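PDB 6SJ9: proteasome accessory factor B/C (PafBC) from Paenarthrobacter aurescens, which acts as a transcriptional regulator of the bacterial DNA damage response, probably binding DNA through its winged helix-turn-helix parts. Local coordinates for residues A[325-330]-A[640-645]; A[229-234]-A[410-415]; A[502-507]-A[558-563]; A[243-248]-A[280-285]. All coordinates share one frame; numbering follows the deposited sequence.

Interaction 1: residues A[325-330]-A[640-645]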
loop_
_atom_site.group_PDB
_atom_site.type_symbol
_atom_site.label_atom_id
_atom_site.label_comp_id
_atom_site.label_asym_id
_atom_site.label_seq_id
_atom_site.Cartn_x
_atom_site.Cartn_y
_atom_site.Cartn_z
ATOM N N PRO A 325 -16.983 -26.917 -11.792
ATOM C CA PRO A 325 -16.731 -26.951 -13.234
ATOM C C PRO A 325 -16.401 -25.561 -13.767
ATOM O O PRO A 325 -16.777 -24.534 -13.198
ATOM C CB PRO A 325 -18.043 -27.491 -13.808
ATOM C CG PRO A 325 -19.097 -27.072 -12.777
ATOM C CD PRO A 325 -18.405 -27.104 -11.447
ATOM N N LEU A 326 -15.759 -25.555 -14.938
ATOM C CA LEU A 326 -15.220 -24.339 -15.530
ATOM C C LEU A 326 -16.346 -23.587 -16.223
ATOM O O LEU A 326 -17.070 -24.183 -17.026
ATOM C CB LEU A 326 -14.128 -24.662 -16.553
ATOM C CG LEU A 326 -12.871 -25.420 -16.119
ATOM C CD1 LEU A 326 -12.023 -25.792 -17.326
ATOM C CD2 LEU A 326 -12.060 -24.646 -15.116
ATOM N N PRO A 327 -16.515 -22.295 -15.958
ATOM C CA PRO A 327 -17.452 -21.495 -16.740
ATOM C C PRO A 327 -16.901 -21.280 -18.137
ATOM O O PRO A 327 -15.708 -21.535 -18.387
ATOM C CB PRO A 327 -17.522 -20.177 -15.947
ATOM C CG PRO A 327 -16.162 -20.036 -15.431
ATOM C CD PRO A 327 -15.728 -21.445 -15.048
ATOM N N PRO A 328 -17.732 -20.848 -19.088
ATOM C CA PRO A 328 -17.201 -20.556 -20.423
ATOM C C PRO A 328 -16.432 -19.246 -20.390
ATOM O O PRO A 328 -16.847 -18.264 -19.768
ATOM C CB PRO A 328 -18.455 -20.453 -21.304
ATOM C CG PRO A 328 -19.652 -20.624 -20.377
ATOM C CD PRO A 328 -19.155 -20.478 -18.969
ATOM N N LEU A 329 -15.314 -19.238 -21.106
ATOM C CA LEU A 329 -14.435 -18.084 -21.146
ATOM C C LEU A 329 -14.916 -17.071 -22.179
ATOM O O LEU A 329 -14.222 -16.751 -23.141
ATOM C CB LEU A 329 -13.053 -18.585 -21.512
ATOM C CG LEU A 329 -12.409 -19.241 -20.317
ATOM C CD1 LEU A 329 -11.236 -20.082 -20.766
ATOM C CD2 LEU A 329 -12.011 -18.141 -19.387
ATOM N N GLU A 330 -16.094 -16.514 -21.935
ATOM C CA GLU A 330 -16.724 -15.587 -22.872
ATOM C C GLU A 330 -16.623 -14.175 -22.315
ATOM O O GLU A 330 -17.252 -13.863 -21.301
ATOM C CB GLU A 330 -18.177 -15.968 -23.166
ATOM C CG GLU A 330 -18.348 -17.143 -24.140
ATOM C CD GLU A 330 -19.756 -17.735 -24.133
ATOM O OE1 GLU A 330 -19.999 -18.706 -23.384
ATOM O OE2 GLU A 330 -20.627 -17.225 -24.873
ATOM N N ARG A 640 -10.334 -18.490 -8.232
ATOM C CA ARG A 640 -9.751 -19.671 -8.837
ATOM C C ARG A 640 -9.057 -19.252 -10.123
ATOM O O ARG A 640 -9.395 -18.222 -10.725
ATOM C CB ARG A 640 -10.839 -20.740 -9.087
ATOM C CG ARG A 640 -11.940 -20.286 -10.067
ATOM C CD ARG A 640 -13.054 -21.396 -10.334
ATOM N NE ARG A 640 -12.545 -22.659 -10.852
ATOM C CZ ARG A 640 -13.300 -23.586 -11.463
ATOM N NH1 ARG A 640 -14.605 -23.394 -11.662
ATOM N NH2 ARG A 640 -12.745 -24.723 -11.860
ATOM N N ILE A 641 -8.068 -20.039 -10.525
ATOM C CA ILE A 641 -7.352 -19.817 -11.776
ATOM C C ILE A 641 -7.978 -20.707 -12.855
ATOM O O ILE A 641 -8.104 -21.921 -12.664
ATOM C CB ILE A 641 -5.849 -20.094 -11.628
ATOM C CG1 ILE A 641 -5.239 -19.177 -10.581
ATOM C CG2 ILE A 641 -5.144 -19.824 -12.933
ATOM C CD1 ILE A 641 -3.910 -19.619 -10.145
ATOM N N LEU A 642 -8.440 -20.092 -13.950
ATOM C CA LEU A 642 -8.969 -20.825 -15.103
ATOM C C LEU A 642 -7.897 -21.127 -16.151
ATOM O O LEU A 642 -7.784 -22.259 -16.615
ATOM C CB LEU A 642 -10.098 -20.004 -15.749
ATOM C CG LEU A 642 -11.220 -19.633 -14.772
ATOM C CD1 LEU A 642 -12.317 -18.881 -15.444
ATOM C CD2 LEU A 642 -11.783 -20.889 -14.158
ATOM N N GLU A 643 -7.064 -20.142 -16.481
ATOM C CA GLU A 643 -6.019 -20.228 -17.494
ATOM C C GLU A 643 -4.869 -19.334 -17.089
ATOM O O GLU A 643 -5.095 -18.242 -16.555
ATOM C CB GLU A 643 -6.516 -19.785 -18.877
ATOM C CG GLU A 643 -7.487 -20.708 -19.534
ATOM C CD GLU A 643 -7.813 -20.260 -20.950
ATOM O OE1 GLU A 643 -7.306 -19.184 -21.364
ATOM O OE2 GLU A 643 -8.516 -21.022 -21.661
ATOM N N PRO A 644 -3.641 -19.713 -17.412
ATOM C CA PRO A 644 -3.313 -20.929 -18.150
ATOM C C PRO A 644 -3.290 -22.161 -17.254
ATOM O O PRO A 644 -3.162 -22.041 -16.038
ATOM C CB PRO A 644 -1.936 -20.613 -18.719
ATOM C CG PRO A 644 -1.341 -19.650 -17.721
ATOM C CD PRO A 644 -2.492 -18.799 -17.311
ATOM N N GLU A 645 -3.480 -23.332 -17.877
ATOM C CA GLU A 645 -3.648 -24.583 -17.143
ATOM C C GLU A 645 -2.438 -24.897 -16.263
ATOM O O GLU A 645 -2.581 -25.443 -15.160
ATOM C CB GLU A 645 -3.901 -25.735 -18.130
ATOM C CG GLU A 645 -4.078 -27.081 -17.461
ATOM C CD GLU A 645 -5.319 -27.172 -16.566
ATOM O OE1 GLU A 645 -6.238 -26.329 -16.686
ATOM O OE2 GLU A 645 -5.361 -28.082 -15.705
#
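With chi1 at 62°, R640 holds CG between its backbone N and carbonyl carbon, and a bend at chi3 (-58°) then turns the guanidinium toward the 325-330 loop, where NH1 donates to the main-chain oxygen of P325. This bond spans 2.9 Å from R640 NH1 to P325 O and is moderately bent, 147° at the hydrogen. The oxygen lies at the guanidinium edge, near its plane, although the donor stands well above the carbonyl plane rather than on a lone pair. L326 crosses the arginine at about a right angle, its CD2 coming within 3.3 Å of R640 NH2, while L642 CD2 covers one guanidinium face toward its rim. Strand 639-643 forms one edge of the four-stranded antiparallel sheet of a WCX domain, whose strand order and helices match a ferredoxin-like fold. A classic beta bulge interrupts that edge, since L642 and E643 both face C589 of strand 586-592. L642 spreads its methyls over the loop: CD2 meets L326 CD2 at 3.9 Å, and CD1 faces P327 CG at 4.0 Å. L329, the centre of an inverse gamma turn, slides past L642 in the opposite direction and places CD2 4.0 Å from L642 CD1. Its other methyl, CD1, lies beside the exposed carboxylate of E643. R640 NH2 also reaches A324 O weakly, and E591 offers NH1 a long, weak ion pair.

Interaction 2: residues A[229-234]-A[410-415]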
loop_
_atom_site.group_PDB
_atom_site.type_symbol
_atom_site.label_atom_id
_atom_site.label_comp_id
_atom_site.label_asym_id
_atom_site.label_seq_id
_atom_site.Cartn_x
_atom_site.Cartn_y
_atom_site.Cartn_z
ATOM N N ASP A 229 -30.177 12.114 15.031
ATOM C CA ASP A 229 -29.204 12.184 16.121
ATOM C C ASP A 229 -28.408 10.874 16.215
ATOM O O ASP A 229 -28.537 10.087 17.152
ATOM C CB ASP A 229 -29.915 12.513 17.427
ATOM C CG ASP A 229 -30.990 11.497 17.765
ATOM O OD1 ASP A 229 -31.600 10.949 16.812
ATOM O OD2 ASP A 229 -31.233 11.255 18.967
ATOM N N PHE A 230 -27.585 10.631 15.199
ATOM C CA PHE A 230 -26.701 9.469 15.146
ATOM C C PHE A 230 -25.256 9.915 15.028
ATOM O O PHE A 230 -24.876 10.533 14.027
ATOM C CB PHE A 230 -27.033 8.540 13.977
ATOM C CG PHE A 230 -25.826 7.761 13.477
ATOM C CD1 PHE A 230 -25.177 6.835 14.293
ATOM C CD2 PHE A 230 -25.365 7.955 12.178
ATOM C CE1 PHE A 230 -24.081 6.137 13.841
ATOM C CE2 PHE A 230 -24.275 7.255 11.695
ATOM C CZ PHE A 230 -23.623 6.335 12.525
ATOM N N ASN A 231 -24.455 9.613 16.042
ATOM C CA ASN A 231 -23.030 9.936 16.013
ATOM C C ASN A 231 -22.211 8.670 15.760
ATOM O O ASN A 231 -22.115 7.801 16.635
ATOM C CB ASN A 231 -22.601 10.625 17.306
ATOM C CG ASN A 231 -21.186 11.183 17.224
ATOM O OD1 ASN A 231 -20.529 11.119 16.172
ATOM N ND2 ASN A 231 -20.719 11.758 18.330
ATOM N N ALA A 232 -21.627 8.565 14.560
ATOM C CA ALA A 232 -20.839 7.375 14.236
ATOM C C ALA A 232 -19.552 7.303 15.052
ATOM O O ALA A 232 -19.161 6.219 15.503
ATOM C CB ALA A 232 -20.497 7.344 12.742
ATOM N N ARG A 233 -18.896 8.450 15.278
ATOM C CA ARG A 233 -17.620 8.448 15.989
ATOM C C ARG A 233 -17.794 8.054 17.452
ATOM O O ARG A 233 -16.972 7.311 18.002
ATOM C CB ARG A 233 -16.953 9.818 15.853
ATOM C CG ARG A 233 -15.686 10.003 16.684
ATOM C CD ARG A 233 -15.186 11.439 16.575
ATOM N NE ARG A 233 -14.005 11.688 17.391
ATOM C CZ ARG A 233 -13.253 12.780 17.286
ATOM N NH1 ARG A 233 -13.562 13.714 16.391
ATOM N NH2 ARG A 233 -12.193 12.935 18.065
ATOM N N ALA A 234 -18.852 8.550 18.101
ATOM C CA ALA A 234 -19.097 8.190 19.493
ATOM C C ALA A 234 -19.503 6.728 19.625
ATOM O O ALA A 234 -19.150 6.070 20.614
ATOM C CB ALA A 234 -20.179 9.090 20.092
ATOM N N HIS A 410 -20.382 10.853 3.645
ATOM C CA HIS A 410 -19.620 11.661 4.606
ATOM C C HIS A 410 -18.489 10.836 5.224
ATOM O O HIS A 410 -18.759 9.863 5.935
ATOM C CB HIS A 410 -20.553 12.208 5.660
ATOM C CG HIS A 410 -19.900 13.190 6.559
ATOM N ND1 HIS A 410 -20.390 13.501 7.806
ATOM C CD2 HIS A 410 -18.811 13.973 6.371
ATOM C CE1 HIS A 410 -19.606 14.411 8.368
ATOM N NE2 HIS A 410 -18.642 14.716 7.514
ATOM N N VAL A 411 -17.229 11.188 4.935
ATOM C CA VAL A 411 -16.058 10.428 5.394
ATOM C C VAL A 411 -15.161 11.342 6.218
ATOM O O VAL A 411 -14.817 12.449 5.784
ATOM C CB VAL A 411 -15.243 9.805 4.231
ATOM C CG1 VAL A 411 -14.175 8.736 4.818
ATOM C CG2 VAL A 411 -16.166 9.137 3.239
ATOM N N TYR A 412 -14.772 10.888 7.402
ATOM C CA TYR A 412 -13.903 11.738 8.207
ATOM C C TYR A 412 -12.985 10.872 9.057
ATOM O O TYR A 412 -13.363 9.785 9.504
ATOM C CB TYR A 412 -14.692 12.766 9.058
ATOM C CG TYR A 412 -15.778 12.227 9.947
ATOM C CD1 TYR A 412 -16.970 11.726 9.420
ATOM C CD2 TYR A 412 -15.629 12.257 11.334
ATOM C CE1 TYR A 412 -17.967 11.231 10.250
ATOM C CE2 TYR A 412 -16.630 11.771 12.180
ATOM C CZ TYR A 412 -17.789 11.257 11.637
ATOM O OH TYR A 412 -18.769 10.769 12.489
ATOM N N ILE A 413 -11.750 11.341 9.171
ATOM C CA ILE A 413 -10.687 10.724 9.949
ATOM C C ILE A 413 -10.618 11.517 11.241
ATOM O O ILE A 413 -10.267 12.693 11.224
ATOM C CB ILE A 413 -9.364 10.742 9.168
ATOM C CG1 ILE A 413 -9.533 9.902 7.910
ATOM C CG2 ILE A 413 -8.242 10.213 10.005
ATOM C CD1 ILE A 413 -8.319 9.793 6.990
ATOM N N SER A 414 -11.101 10.930 12.330
ATOM C CA SER A 414 -11.272 11.657 13.582
ATOM C C SER A 414 -9.940 12.111 14.195
ATOM O O SER A 414 -8.946 11.372 14.197
ATOM C CB SER A 414 -12.080 10.813 14.569
ATOM O OG SER A 414 -11.448 9.581 14.842
ATOM N N GLU A 415 -9.906 13.372 14.626
ATOM C CA GLU A 415 -8.757 13.956 15.307
ATOM C C GLU A 415 -8.929 13.795 16.819
ATOM O O GLU A 415 -9.789 14.440 17.430
ATOM C CB GLU A 415 -8.578 15.425 14.926
ATOM C CG GLU A 415 -7.573 16.196 15.810
ATOM C CD GLU A 415 -6.102 15.917 15.504
ATOM O OE1 GLU A 415 -5.473 16.764 14.834
ATOM O OE2 GLU A 415 -5.569 14.871 15.949
#
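The R233 guanidinium has S414 CB over one face, offset toward the rim, and E415 O at its edge. NH2 makes the hydrogen bond there, 2.9 Å from R233 NH2 to E415 O, with an angle of 144° at the hydrogen; the oxygen is tilted somewhat from the guanidinium plane, and the donor stands above the carbonyl plane. The nearest approach of S414 CB is to R233 NE, at 3.5 Å. On the neighbouring ring, Y412 CD1 sits over the centre of the H410 imidazole, while R233 CB meets the phenol end obliquely, 3.9 Å from Y412 OH. The N231 amide is turned only 19° from the Y412 ring plane, without touching it closely. Strands 404-407 and 410-413 pair as the hairpin that follows helices 346-360, 367-374 and 378-389, within the PafC helix-turn-helix domain, consistent with the wing of a winged helix, and strand 404-407 also pairs with strand 175-188; helix 232-237 meets the wing near this junction, R233 and S414 both touching R188 of strand 175-188. N231 is the N-cap of that helix, its OD1 accepting a weak bond from R233 N over 3.3 Å. R233 is fully extended, CG anti to the backbone N (chi1 173°), which carries its charged end the full length to E415. A leucine at R233 would probably leave E415 O without this donor and S414 CB without its flat cover. A232 CB packs 3.8 Å from Y412 OH, whose hydrogen bond goes to E407, and S414 OG bonds weakly to D403 O.

Interaction 3: residues A[502-507]-A[558-563]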
loop_
_atom_site.group_PDB
_atom_site.type_symbol
_atom_site.label_atom_id
_atom_site.label_comp_id
_atom_site.label_asym_id
_atom_site.label_seq_id
_atom_site.Cartn_x
_atom_site.Cartn_y
_atom_site.Cartn_z
ATOM N N GLY A 502 15.818 15.496 -26.836
ATOM C CA GLY A 502 14.593 15.181 -27.560
ATOM C C GLY A 502 14.753 14.048 -28.577
ATOM O O GLY A 502 14.108 14.079 -29.625
ATOM N N ARG A 503 15.622 13.066 -28.309
ATOM C CA ARG A 503 15.918 11.985 -29.274
ATOM C C ARG A 503 15.218 10.678 -28.912
ATOM O O ARG A 503 15.304 10.201 -27.770
ATOM C CB ARG A 503 17.428 11.670 -29.365
ATOM C CG ARG A 503 18.308 12.880 -29.672
ATOM C CD ARG A 503 19.793 12.498 -29.824
ATOM N NE ARG A 503 20.532 13.742 -29.938
ATOM C CZ ARG A 503 20.654 14.451 -31.070
ATOM N NH1 ARG A 503 20.125 14.020 -32.236
ATOM N NH2 ARG A 503 21.283 15.623 -31.025
ATOM N N GLN A 504 14.682 10.038 -29.931
ATOM C CA GLN A 504 14.191 8.679 -29.790
ATOM C C GLN A 504 15.359 7.688 -29.682
ATOM O O GLN A 504 16.454 7.907 -30.219
ATOM C CB GLN A 504 13.312 8.341 -30.997
ATOM C CG GLN A 504 12.093 7.626 -30.641
ATOM C CD GLN A 504 11.193 7.339 -31.822
ATOM O OE1 GLN A 504 11.590 6.673 -32.743
ATOM N NE2 GLN A 504 9.968 7.845 -31.779
ATOM N N LEU A 505 15.117 6.573 -28.993
ATOM C CA LEU A 505 16.133 5.542 -28.811
ATOM C C LEU A 505 15.626 4.210 -29.333
ATOM O O LEU A 505 14.468 3.850 -29.142
ATOM C CB LEU A 505 16.528 5.386 -27.323
ATOM C CG LEU A 505 17.263 6.597 -26.709
ATOM C CD1 LEU A 505 17.468 6.454 -25.212
ATOM C CD2 LEU A 505 18.686 6.660 -27.330
ATOM N N ARG A 506 16.517 3.481 -29.954
ATOM C CA ARG A 506 16.327 2.066 -30.204
ATOM C C ARG A 506 16.850 1.304 -28.992
ATOM O O ARG A 506 18.043 1.356 -28.710
ATOM C CB ARG A 506 17.118 1.611 -31.423
ATOM C CG ARG A 506 16.848 0.154 -31.850
ATOM C CD ARG A 506 15.428 -0.022 -32.311
ATOM N NE ARG A 506 15.212 -1.286 -33.032
ATOM C CZ ARG A 506 14.015 -1.724 -33.390
ATOM N NH1 ARG A 506 12.946 -0.988 -33.102
ATOM N NH2 ARG A 506 13.896 -2.888 -34.032
ATOM N N LEU A 507 15.967 0.573 -28.323
ATOM C CA LEU A 507 16.270 -0.142 -27.093
ATOM C C LEU A 507 16.232 -1.643 -27.357
ATOM O O LEU A 507 15.283 -2.162 -27.974
ATOM C CB LEU A 507 15.264 0.224 -25.997
ATOM C CG LEU A 507 15.211 -0.751 -24.834
ATOM C CD1 LEU A 507 16.533 -0.700 -24.000
ATOM C CD2 LEU A 507 13.942 -0.394 -24.008
ATOM N N GLU A 558 20.628 3.029 -28.550
ATOM C CA GLU A 558 21.206 3.822 -29.599
ATOM C C GLU A 558 20.129 4.763 -30.128
ATOM O O GLU A 558 19.014 4.321 -30.459
ATOM C CB GLU A 558 21.750 3.003 -30.790
ATOM C CG GLU A 558 22.364 1.667 -30.463
ATOM C CD GLU A 558 23.842 1.758 -30.061
ATOM O OE1 GLU A 558 24.370 2.898 -29.975
ATOM O OE2 GLU A 558 24.475 0.687 -29.831
ATOM N N PRO A 559 20.500 6.002 -30.399
ATOM C CA PRO A 559 19.603 6.886 -31.148
ATOM C C PRO A 559 19.251 6.246 -32.484
ATOM O O PRO A 559 20.040 5.527 -33.084
ATOM C CB PRO A 559 20.436 8.157 -31.342
ATOM C CG PRO A 559 21.531 8.075 -30.231
ATOM C CD PRO A 559 21.812 6.606 -30.089
ATOM N N ASN A 560 18.062 6.519 -32.953
ATOM C CA ASN A 560 17.614 6.033 -34.261
ATOM C C ASN A 560 17.399 7.188 -35.217
ATOM O O ASN A 560 16.756 7.025 -36.259
ATOM C CB ASN A 560 16.334 5.206 -34.153
ATOM C CG ASN A 560 15.156 6.025 -33.610
ATOM O OD1 ASN A 560 15.252 7.236 -33.444
ATOM N ND2 ASN A 560 14.013 5.367 -33.438
ATOM N N GLY A 561 17.840 8.374 -34.827
ATOM C CA GLY A 561 17.835 9.509 -35.702
ATOM C C GLY A 561 16.563 10.291 -35.645
ATOM O O GLY A 561 16.515 11.394 -36.216
ATOM N N ARG A 562 15.524 9.769 -34.991
ATOM C CA ARG A 562 14.248 10.478 -34.979
ATOM C C ARG A 562 14.081 11.259 -33.676
ATOM O O ARG A 562 14.597 10.850 -32.637
ATOM C CB ARG A 562 13.090 9.513 -35.224
ATOM C CG ARG A 562 13.272 8.891 -36.632
ATOM C CD ARG A 562 12.897 7.451 -36.721
ATOM N NE ARG A 562 12.750 7.087 -38.156
ATOM C CZ ARG A 562 13.760 6.889 -39.026
ATOM N NH1 ARG A 562 15.053 7.058 -38.685
ATOM N NH2 ARG A 562 13.470 6.572 -40.257
ATOM N N ALA A 563 13.286 12.339 -33.734
ATOM C CA ALA A 563 12.867 13.063 -32.545
ATOM C C ALA A 563 11.801 12.291 -31.788
ATOM O O ALA A 563 10.997 11.568 -32.384
ATOM C CB ALA A 563 12.240 14.432 -32.921
HETATM O O HOH W 1 17.034 9.683 -32.221
#
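Q504 and N560 meet through their amides in the tight heart of this contact: N560 ND2 donates to Q504 OE1 over 2.8 Å, almost straight at 175°, on a lone pair in the carbonyl plane. The two amide planes stand 61° apart. Q504 NE2 also bonds D523, and N560 ND2 reaches D521 weakly. Along the backbone, R506 and E558 form an antiparallel hydrogen-bonded pair, with R506 N 2.7 Å from E558 O. Strand 503-510 follows directly on helix 489-501, which ends in a Schellman motif at G502, and is one of five antiparallel strands in this WYL domain, an arrangement of helix and sheet in keeping with its Sm-like fold. Between L505 and R503 the register slips by two residues, a beta bulge, as the partner chain turns a corner at G561. With its CG between the backbone N and the carbonyl carbon (chi1 62°), N560 also closes that corner as an Asx turn, OD1 accepting from R562 N at 3.0 Å, and Q504 N picks up the chain beyond it by donating to R562 O over 2.8 Å. A water sits inside the bulge, 2.7 Å from both Q504 O and R562 O. The outer side is looser: exposed P559 has its ring CD 4.2 Å from L505 CD2 and gives a CA-H...O contact to Q504 O, A563 makes another to G502 O, while R506 leads away to E519.

Interaction 4: residues A[243-248]-A[280-285]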
loop_
_atom_site.group_PDB
_atom_site.type_symbol
_atom_site.label_atom_id
_atom_site.label_comp_id
_atom_site.label_asym_id
_atom_site.label_seq_id
_atom_site.Cartn_x
_atom_site.Cartn_y
_atom_site.Cartn_z
ATOM N N PRO A 243 -9.410 -9.058 23.101
ATOM C CA PRO A 243 -8.317 -9.654 23.883
ATOM C C PRO A 243 -7.189 -10.119 22.967
ATOM O O PRO A 243 -7.438 -10.726 21.918
ATOM C CB PRO A 243 -8.994 -10.829 24.601
ATOM C CG PRO A 243 -10.190 -11.155 23.747
ATOM C CD PRO A 243 -10.654 -9.840 23.197
ATOM N N VAL A 244 -5.949 -9.784 23.335
ATOM C CA VAL A 244 -4.750 -10.275 22.649
ATOM C C VAL A 244 -4.485 -11.745 22.974
ATOM O O VAL A 244 -4.022 -12.078 24.068
ATOM C CB VAL A 244 -3.540 -9.393 22.968
ATOM C CG1 VAL A 244 -3.704 -8.059 22.276
ATOM C CG2 VAL A 244 -3.469 -9.164 24.444
ATOM N N ARG A 245 -4.795 -12.637 22.035
ATOM C CA ARG A 245 -4.625 -14.083 22.164
ATOM C C ARG A 245 -3.284 -14.527 21.570
ATOM O O ARG A 245 -2.599 -13.755 20.903
ATOM C CB ARG A 245 -5.803 -14.812 21.503
ATOM C CG ARG A 245 -7.156 -14.575 22.215
ATOM C CD ARG A 245 -8.333 -14.396 21.226
ATOM N NE ARG A 245 -8.698 -15.663 20.598
ATOM C CZ ARG A 245 -9.704 -15.824 19.744
ATOM N NH1 ARG A 245 -10.470 -14.792 19.403
ATOM N NH2 ARG A 245 -9.943 -17.023 19.228
ATOM N N GLN A 246 -2.888 -15.772 21.869
ATOM C CA GLN A 246 -1.615 -16.350 21.436
ATOM C C GLN A 246 -1.816 -17.520 20.485
ATOM O O GLN A 246 -2.585 -18.439 20.779
ATOM C CB GLN A 246 -0.788 -16.848 22.618
ATOM C CG GLN A 246 0.560 -17.459 22.217
ATOM C CD GLN A 246 1.513 -17.682 23.412
ATOM O OE1 GLN A 246 2.067 -16.733 23.978
ATOM N NE2 GLN A 246 1.686 -18.946 23.797
ATOM N N ALA A 247 -1.127 -17.474 19.345
ATOM C CA ALA A 247 -1.121 -18.539 18.353
ATOM C C ALA A 247 0.181 -19.339 18.425
ATOM O O ALA A 247 1.243 -18.792 18.726
ATOM C CB ALA A 247 -1.297 -17.947 16.949
ATOM N N THR A 248 0.093 -20.639 18.129
ATOM C CA THR A 248 1.252 -21.528 18.088
ATOM C C THR A 248 1.367 -22.085 16.672
ATOM O O THR A 248 0.435 -22.729 16.169
ATOM C CB THR A 248 1.132 -22.652 19.115
ATOM O OG1 THR A 248 0.820 -22.091 20.397
ATOM C CG2 THR A 248 2.450 -23.406 19.247
ATOM N N VAL A 280 2.877 -16.255 18.154
ATOM C CA VAL A 280 2.615 -14.898 17.710
ATOM C C VAL A 280 1.330 -14.431 18.384
ATOM O O VAL A 280 0.437 -15.229 18.701
ATOM C CB VAL A 280 2.515 -14.759 16.178
ATOM C CG1 VAL A 280 3.746 -15.291 15.504
ATOM C CG2 VAL A 280 1.266 -15.434 15.652
ATOM N N ASP A 281 1.273 -13.137 18.655
ATOM C CA ASP A 281 0.086 -12.533 19.226
ATOM C C ASP A 281 -0.823 -12.073 18.107
ATOM O O ASP A 281 -0.365 -11.483 17.127
ATOM C CB ASP A 281 0.450 -11.353 20.126
ATOM C CG ASP A 281 1.188 -11.786 21.397
ATOM O OD1 ASP A 281 0.773 -12.800 22.001
ATOM O OD2 ASP A 281 2.186 -11.129 21.773
ATOM N N PHE A 282 -2.117 -12.329 18.270
ATOM C CA PHE A 282 -3.115 -11.820 17.345
ATOM C C PHE A 282 -4.349 -11.507 18.172
ATOM O O PHE A 282 -4.498 -12.005 19.293
ATOM C CB PHE A 282 -3.439 -12.834 16.247
ATOM C CG PHE A 282 -4.238 -14.018 16.744
ATOM C CD1 PHE A 282 -3.624 -15.033 17.444
ATOM C CD2 PHE A 282 -5.598 -14.131 16.465
ATOM C CE1 PHE A 282 -4.353 -16.123 17.899
ATOM C CE2 PHE A 282 -6.332 -15.229 16.900
ATOM C CZ PHE A 282 -5.713 -16.223 17.616
ATOM N N ARG A 283 -5.226 -10.660 17.618
ATOM C CA ARG A 283 -6.516 -10.344 18.230
ATOM C C ARG A 283 -7.665 -11.003 17.478
ATOM O O ARG A 283 -8.439 -11.742 18.091
ATOM C CB ARG A 283 -6.721 -8.826 18.395
ATOM C CG ARG A 283 -5.643 -8.216 19.298
ATOM C CD ARG A 283 -5.707 -6.704 19.509
ATOM N NE ARG A 283 -5.225 -5.907 18.380
ATOM C CZ ARG A 283 -4.568 -4.753 18.508
ATOM N NH1 ARG A 283 -4.260 -4.300 19.724
ATOM N NH2 ARG A 283 -4.182 -4.076 17.425
ATOM N N ASP A 284 -7.802 -10.747 16.169
ATOM C CA ASP A 284 -8.888 -11.309 15.368
ATOM C C ASP A 284 -8.407 -12.548 14.634
ATOM O O ASP A 284 -7.516 -12.444 13.780
ATOM C CB ASP A 284 -9.404 -10.268 14.366
ATOM C CG ASP A 284 -10.599 -10.780 13.502
ATOM O OD1 ASP A 284 -11.060 -11.939 13.651
ATOM O OD2 ASP A 284 -11.126 -9.977 12.708
ATOM N N PRO A 285 -8.997 -13.715 14.889
ATOM C CA PRO A 285 -8.538 -14.935 14.210
ATOM C C PRO A 285 -8.842 -14.975 12.728
ATOM O O PRO A 285 -8.134 -15.684 12.006
ATOM C CB PRO A 285 -9.264 -16.067 14.958
ATOM C CG PRO A 285 -10.365 -15.410 15.675
ATOM C CD PRO A 285 -9.989 -13.992 15.932
#
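R245 and A247 hold the strand pair through four main-chain hydrogen bonds. A247 N donates to V280 O over 2.8 Å, nearly straight at 176°, and V280 N returns a bond to A247 O at 3.1 Å. In the R245 and F282 pair one bond is bent, R245 N reaching F282 O over 2.8 Å at 136°, while F282 N binds R245 O at 3.0 Å. Between these two pairs, Q246 and D281 form the non-hydrogen-bonded pair, their CA atoms giving CA-H...O contacts to V280 O and R245 O respectively. Strands 245-252 and 275-282 are the central neighbours in a four-stranded antiparallel sheet with the 2-3-1-4 order of a ferredoxin-like fold, here in a WCX domain, and D284 immediately afterwards caps helix 285-294. R245, A247, V280 and F282 share the sheet face that helix 285-294 covers through L288. There the F282 ring, thrown between its backbone N and carbonyl carbon (chi1 72°), takes R245 CB over one face and brings CE1 to 3.7 Å from A247 CB. A247 CB also touches V280 CG2, at 3.8 Å. The R245 guanidinium lies with F282 CZ over one face and, obliquely, NH1 3.6 Å from P285 CD, while NH2 forms a salt bridge with E306 of helix 305-323. A serine at R245 would probably leave E306 without its salt-bridge mate and uncover F282 and P285. At the outer rim V244 and R283 run side by side, CG1 of V244 3.6 Å from CG of R283, whose charge goes to E241.

How the interactions relate
Interactions 1 and 4 sample the two WCX domains of one chain: 4 joins two central strands of the first, whereas 1 lays a linker against an edge strand of the second, their centres 37 Å apart. Interaction 3, inside a WYL domain, is remote from both, with centres 43 Å from interaction 1 and 58 Å from interaction 4. Interactions 2 and 4 are the nearest pair, centres 29 Å apart and nearest atoms about 16 Å, and helix 232-237 and strand 245-252 follow each other in the chain. Interaction 2 alone involves the PafC helix-turn-helix domain. None of the four includes a ligand of the potassium ion, which L16, T18, I81, K83 and S85 bind.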